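Pngf-ii (Elizabethkingia meningoseptica, PDB 4R4X) probably releases N-linked glycans from glycoproteins by hydrolysing the amide bond that joins sugar to protein, as a peptide:N-glycosidase related to PNGase F. Local coordinates at residues Y276-V287 with Q394-G405. Sequence-based numbering, arbitrary orientation.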
loop_
_atom_site.group_PDB
_atom_site.type_symbol
_atom_site.label_atom_id
_atom_site.label_comp_id
_atom_site.label_asym_id
_atom_site.label_seq_id
_atom_site.Cartn_x
_atom_site.Cartn_y
_atom_site.Cartn_z
ATOM N N TYR A 276 12.371 0.406 32.824
ATOM C CA TYR A 276 12.500 -1.049 32.810
ATOM C C TYR A 276 13.904 -1.441 33.267
ATOM O O TYR A 276 14.891 -0.884 32.804
ATOM C CB TYR A 276 12.248 -1.627 31.392
ATOM C CG TYR A 276 12.429 -3.141 31.310
ATOM C CD1 TYR A 276 11.466 -4.013 31.820
ATOM C CD2 TYR A 276 13.553 -3.692 30.733
ATOM C CE1 TYR A 276 11.632 -5.395 31.755
ATOM C CE2 TYR A 276 13.730 -5.062 30.652
ATOM C CZ TYR A 276 12.775 -5.913 31.175
ATOM O OH TYR A 276 12.963 -7.263 31.094
ATOM N N GLN A 277 13.989 -2.411 34.164
ATOM C CA GLN A 277 15.288 -2.907 34.669
ATOM C C GLN A 277 15.230 -4.424 34.788
ATOM O O GLN A 277 14.179 -4.965 35.137
ATOM C CB GLN A 277 15.606 -2.252 36.020
ATOM C CG GLN A 277 15.932 -0.777 35.882
ATOM C CD GLN A 277 16.204 -0.062 37.197
ATOM O OE1 GLN A 277 16.702 1.062 37.205
ATOM N NE2 GLN A 277 15.856 -0.686 38.292
ATOM N N ASN A 278 16.326 -5.126 34.474
ATOM C CA ASN A 278 16.278 -6.586 34.446
ATOM C C ASN A 278 17.450 -7.293 35.118
ATOM O O ASN A 278 17.633 -8.509 34.913
ATOM C CB ASN A 278 16.164 -7.095 33.008
ATOM C CG ASN A 278 17.438 -6.899 32.219
ATOM O OD1 ASN A 278 18.446 -6.381 32.731
ATOM N ND2 ASN A 278 17.401 -7.306 30.954
ATOM N N GLY A 279 18.231 -6.540 35.894
ATOM C CA GLY A 279 19.387 -7.091 36.610
ATOM C C GLY A 279 20.746 -6.761 36.008
ATOM O O GLY A 279 21.758 -7.021 36.634
ATOM N N ASN A 280 20.801 -6.209 34.794
ATOM C CA ASN A 280 22.115 -5.934 34.172
ATOM C C ASN A 280 22.766 -4.606 34.583
ATOM O O ASN A 280 23.787 -4.250 34.039
ATOM C CB ASN A 280 22.067 -6.071 32.633
ATOM C CG ASN A 280 21.485 -4.848 31.917
ATOM O OD1 ASN A 280 21.649 -4.726 30.691
ATOM N ND2 ASN A 280 20.787 -3.970 32.635
ATOM N N GLY A 281 22.148 -3.873 35.502
ATOM C CA GLY A 281 22.747 -2.680 36.069
ATOM C C GLY A 281 22.412 -1.404 35.311
ATOM O O GLY A 281 22.750 -0.315 35.746
ATOM N N LYS A 282 21.730 -1.536 34.179
ATOM C CA LYS A 282 21.349 -0.396 33.387
ATOM C C LYS A 282 19.838 -0.145 33.483
ATOM O O LYS A 282 19.079 -0.952 34.060
ATOM C CB LYS A 282 21.762 -0.612 31.929
ATOM C CG LYS A 282 23.261 -0.735 31.756
ATOM C CD LYS A 282 23.656 -0.922 30.306
ATOM C CE LYS A 282 25.169 -0.945 30.151
ATOM N NZ LYS A 282 25.513 -1.227 28.727
ATOM N N SER A 283 19.431 0.977 32.907
ATOM C CA SER A 283 18.043 1.386 32.845
ATOM C C SER A 283 17.588 1.595 31.428
ATOM O O SER A 283 18.347 2.064 30.579
ATOM C CB SER A 283 17.831 2.680 33.589
ATOM O OG SER A 283 17.879 2.409 34.953
ATOM N N TYR A 284 16.325 1.268 31.195
ATOM C CA TYR A 284 15.728 1.386 29.871
ATOM C C TYR A 284 14.389 2.061 30.079
ATOM O O TYR A 284 13.835 2.021 31.192
ATOM C CB TYR A 284 15.614 0.005 29.239
ATOM C CG TYR A 284 16.957 -0.666 29.179
ATOM C CD1 TYR A 284 17.866 -0.351 28.157
ATOM C CD2 TYR A 284 17.357 -1.549 30.158
ATOM C CE1 TYR A 284 19.116 -0.908 28.118
ATOM C CE2 TYR A 284 18.616 -2.125 30.133
ATOM C CZ TYR A 284 19.494 -1.804 29.106
ATOM O OH TYR A 284 20.753 -2.371 29.043
ATOM N N GLN A 285 13.880 2.685 29.025
ATOM C CA GLN A 285 12.729 3.563 29.145
ATOM C C GLN A 285 11.626 3.214 28.145
ATOM O O GLN A 285 11.845 3.219 26.940
ATOM C CB GLN A 285 13.150 5.013 28.926
ATOM C CG GLN A 285 14.307 5.477 29.787
ATOM C CD GLN A 285 15.670 5.101 29.231
ATOM O OE1 GLN A 285 15.906 5.132 28.009
ATOM N NE2 GLN A 285 16.587 4.752 30.131
ATOM N N GLY A 286 10.433 2.940 28.662
ATOM C CA GLY A 286 9.231 2.834 27.842
ATOM C C GLY A 286 9.197 1.651 26.897
ATOM O O GLY A 286 8.510 1.696 25.875
ATOM N N VAL A 287 9.906 0.592 27.257
ATOM C CA VAL A 287 10.068 -0.563 26.374
ATOM C C VAL A 287 9.067 -1.679 26.618
ATOM O O VAL A 287 8.974 -2.599 25.796
ATOM C CB VAL A 287 11.494 -1.149 26.424
ATOM C CG1 VAL A 287 12.482 -0.084 26.030
ATOM C CG2 VAL A 287 11.829 -1.747 27.790
ATOM N N GLN A 394 16.635 8.367 24.997
ATOM C CA GLN A 394 16.240 6.958 25.219
ATOM C C GLN A 394 17.423 6.038 24.930
ATOM O O GLN A 394 17.993 6.086 23.837
ATOM C CB GLN A 394 15.048 6.571 24.340
ATOM C CG GLN A 394 14.469 5.198 24.665
ATOM C CD GLN A 394 13.290 4.796 23.781
ATOM O OE1 GLN A 394 12.988 5.420 22.756
ATOM N NE2 GLN A 394 12.599 3.752 24.199
ATOM N N ASP A 395 17.781 5.195 25.905
ATOM C CA ASP A 395 18.939 4.313 25.778
ATOM C C ASP A 395 18.760 3.250 24.705
ATOM O O ASP A 395 17.641 2.848 24.402
ATOM C CB ASP A 395 19.235 3.651 27.130
ATOM C CG ASP A 395 19.933 4.596 28.068
ATOM O OD1 ASP A 395 21.031 5.058 27.684
ATOM O OD2 ASP A 395 19.382 4.904 29.138
ATOM N N TYR A 396 19.874 2.822 24.125
ATOM C CA TYR A 396 19.867 1.709 23.180
ATOM C C TYR A 396 19.502 0.430 23.889
ATOM O O TYR A 396 19.780 0.299 25.069
ATOM C CB TYR A 396 21.228 1.533 22.537
ATOM C CG TYR A 396 21.577 2.637 21.605
ATOM C CD1 TYR A 396 22.224 3.777 22.071
ATOM C CD2 TYR A 396 21.261 2.558 20.257
ATOM C CE1 TYR A 396 22.558 4.799 21.221
ATOM C CE2 TYR A 396 21.603 3.575 19.394
ATOM C CZ TYR A 396 22.245 4.689 19.889
ATOM O OH TYR A 396 22.573 5.710 19.051
ATOM N N PRO A 397 18.915 -0.531 23.154
ATOM C CA PRO A 397 18.452 -1.763 23.771
ATOM C C PRO A 397 19.552 -2.795 24.000
ATOM O O PRO A 397 19.638 -3.806 23.311
ATOM C CB PRO A 397 17.369 -2.249 22.789
ATOM C CG PRO A 397 17.806 -1.714 21.468
ATOM C CD PRO A 397 18.362 -0.361 21.798
ATOM N N THR A 398 20.370 -2.523 25.011
ATOM C CA THR A 398 21.475 -3.378 25.413
ATOM C C THR A 398 21.089 -4.341 26.547
ATOM O O THR A 398 21.954 -4.905 27.227
ATOM C CB THR A 398 22.636 -2.491 25.867
ATOM O OG1 THR A 398 22.176 -1.593 26.913
ATOM C CG2 THR A 398 23.132 -1.669 24.714
HETATM N N MSE A 399 19.791 -4.581 26.726
HETATM C CA MSE A 399 19.304 -5.348 27.885
HETATM C C MSE A 399 19.512 -6.835 27.784
HETATM O O MSE A 399 19.295 -7.555 28.747
HETATM C CB MSE A 399 17.817 -5.063 28.139
HETATM C CG MSE A 399 16.835 -5.599 27.110
HETATM SE SE MSE A 399 16.627 -4.319 25.617
HETATM C CE MSE A 399 15.676 -2.869 26.553
ATOM N N PHE A 400 19.955 -7.310 26.632
ATOM C CA PHE A 400 19.951 -8.738 26.368
ATOM C C PHE A 400 21.209 -9.447 26.839
ATOM O O PHE A 400 21.327 -10.660 26.706
ATOM C CB PHE A 400 19.633 -8.973 24.901
ATOM C CG PHE A 400 18.224 -8.613 24.555
ATOM C CD1 PHE A 400 17.176 -9.411 24.990
ATOM C CD2 PHE A 400 17.938 -7.487 23.819
ATOM C CE1 PHE A 400 15.878 -9.086 24.696
ATOM C CE2 PHE A 400 16.632 -7.161 23.503
ATOM C CZ PHE A 400 15.596 -7.956 23.949
ATOM N N ASN A 401 22.124 -8.714 27.469
ATOM C CA ASN A 401 23.209 -9.398 28.189
ATOM C C ASN A 401 22.772 -10.043 29.511
ATOM O O ASN A 401 23.553 -10.764 30.113
ATOM C CB ASN A 401 24.436 -8.511 28.385
ATOM C CG ASN A 401 24.217 -7.393 29.394
ATOM O OD1 ASN A 401 25.142 -7.039 30.143
ATOM N ND2 ASN A 401 23.036 -6.829 29.417
ATOM N N SER A 402 21.539 -9.799 29.958
ATOM C CA SER A 402 20.991 -10.502 31.115
ATOM C C SER A 402 20.125 -11.623 30.586
ATOM O O SER A 402 19.375 -11.413 29.633
ATOM C CB SER A 402 20.120 -9.593 31.974
ATOM O OG SER A 402 19.259 -10.358 32.813
ATOM N N ASP A 403 20.175 -12.780 31.245
ATOM C CA ASP A 403 19.279 -13.893 30.900
ATOM C C ASP A 403 17.791 -13.509 30.991
ATOM O O ASP A 403 16.969 -14.129 30.330
ATOM C CB ASP A 403 19.552 -15.123 31.779
ATOM C CG ASP A 403 18.712 -16.337 31.359
ATOM O OD1 ASP A 403 18.998 -16.941 30.307
ATOM O OD2 ASP A 403 17.739 -16.665 32.056
ATOM N N LYS A 404 17.442 -12.500 31.799
ATOM C CA LYS A 404 16.042 -12.076 31.928
ATOM C C LYS A 404 15.520 -11.402 30.642
ATOM O O LYS A 404 14.329 -11.440 30.358
ATOM C CB LYS A 404 15.848 -11.118 33.107
ATOM C CG LYS A 404 14.412 -10.621 33.238
ATOM C CD LYS A 404 14.104 -9.970 34.589
ATOM C CE LYS A 404 13.041 -8.878 34.450
ATOM N NZ LYS A 404 12.678 -8.298 35.779
ATOM N N GLY A 405 16.413 -10.789 29.875
ATOM C CA GLY A 405 16.032 -10.165 28.608
ATOM C C GLY A 405 14.913 -9.167 28.822
ATOM O O GLY A 405 14.988 -8.321 29.734
HETATM O O HOH W 1 14.888 -7.379 37.315
HETATM O O HOH W 2 24.911 -4.384 31.440
HETATM O O HOH W 3 24.491 -3.982 28.509
HETATM O O HOH W 4 15.354 2.312 26.543
#
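A two-stranded antiparallel hairpin, strands 275-276 and 284-285, lies over the irregular loop that leads into strand 406-412, and it shows how side-chain amides can fasten a turn to a loop lacking regular structure. Asn278 ND2 spends both hydrogens on the loop, one nearly straight to Gly405 O (2.9 Å, 173°), the other to Met399 O (2.9 Å), with both acceptors in the amide plane. An Asx turn, Asn278 OD1 accepting from Asn280 N, holds the amide. Gly405 O is gripped a second time by Tyr276 OH at 2.7 Å, at the edge of that ring. Next to this polar cluster Met399 (a selenomethionine) lies over one face of Tyr284, its CB 4.0 Å from the ring centroid in a CH-pi contact and its SE above the same face at 5.0 Å, a Met-aromatic contact. At the other end Gln285, its chain bent at chi2 (83°), clasps Asp395 twice: OE1 accepts from Asp395 N in the carbonyl plane, while NE2 meets the anti lone pair of Asp395 OD2 at 3.0 Å. Strand 527-537 backs the loop through Pro397 and Phe400. Thr398 OG1 comes in at the Tyr284 ring edge and shares a 2.7 Å hydrogen bond with its OH.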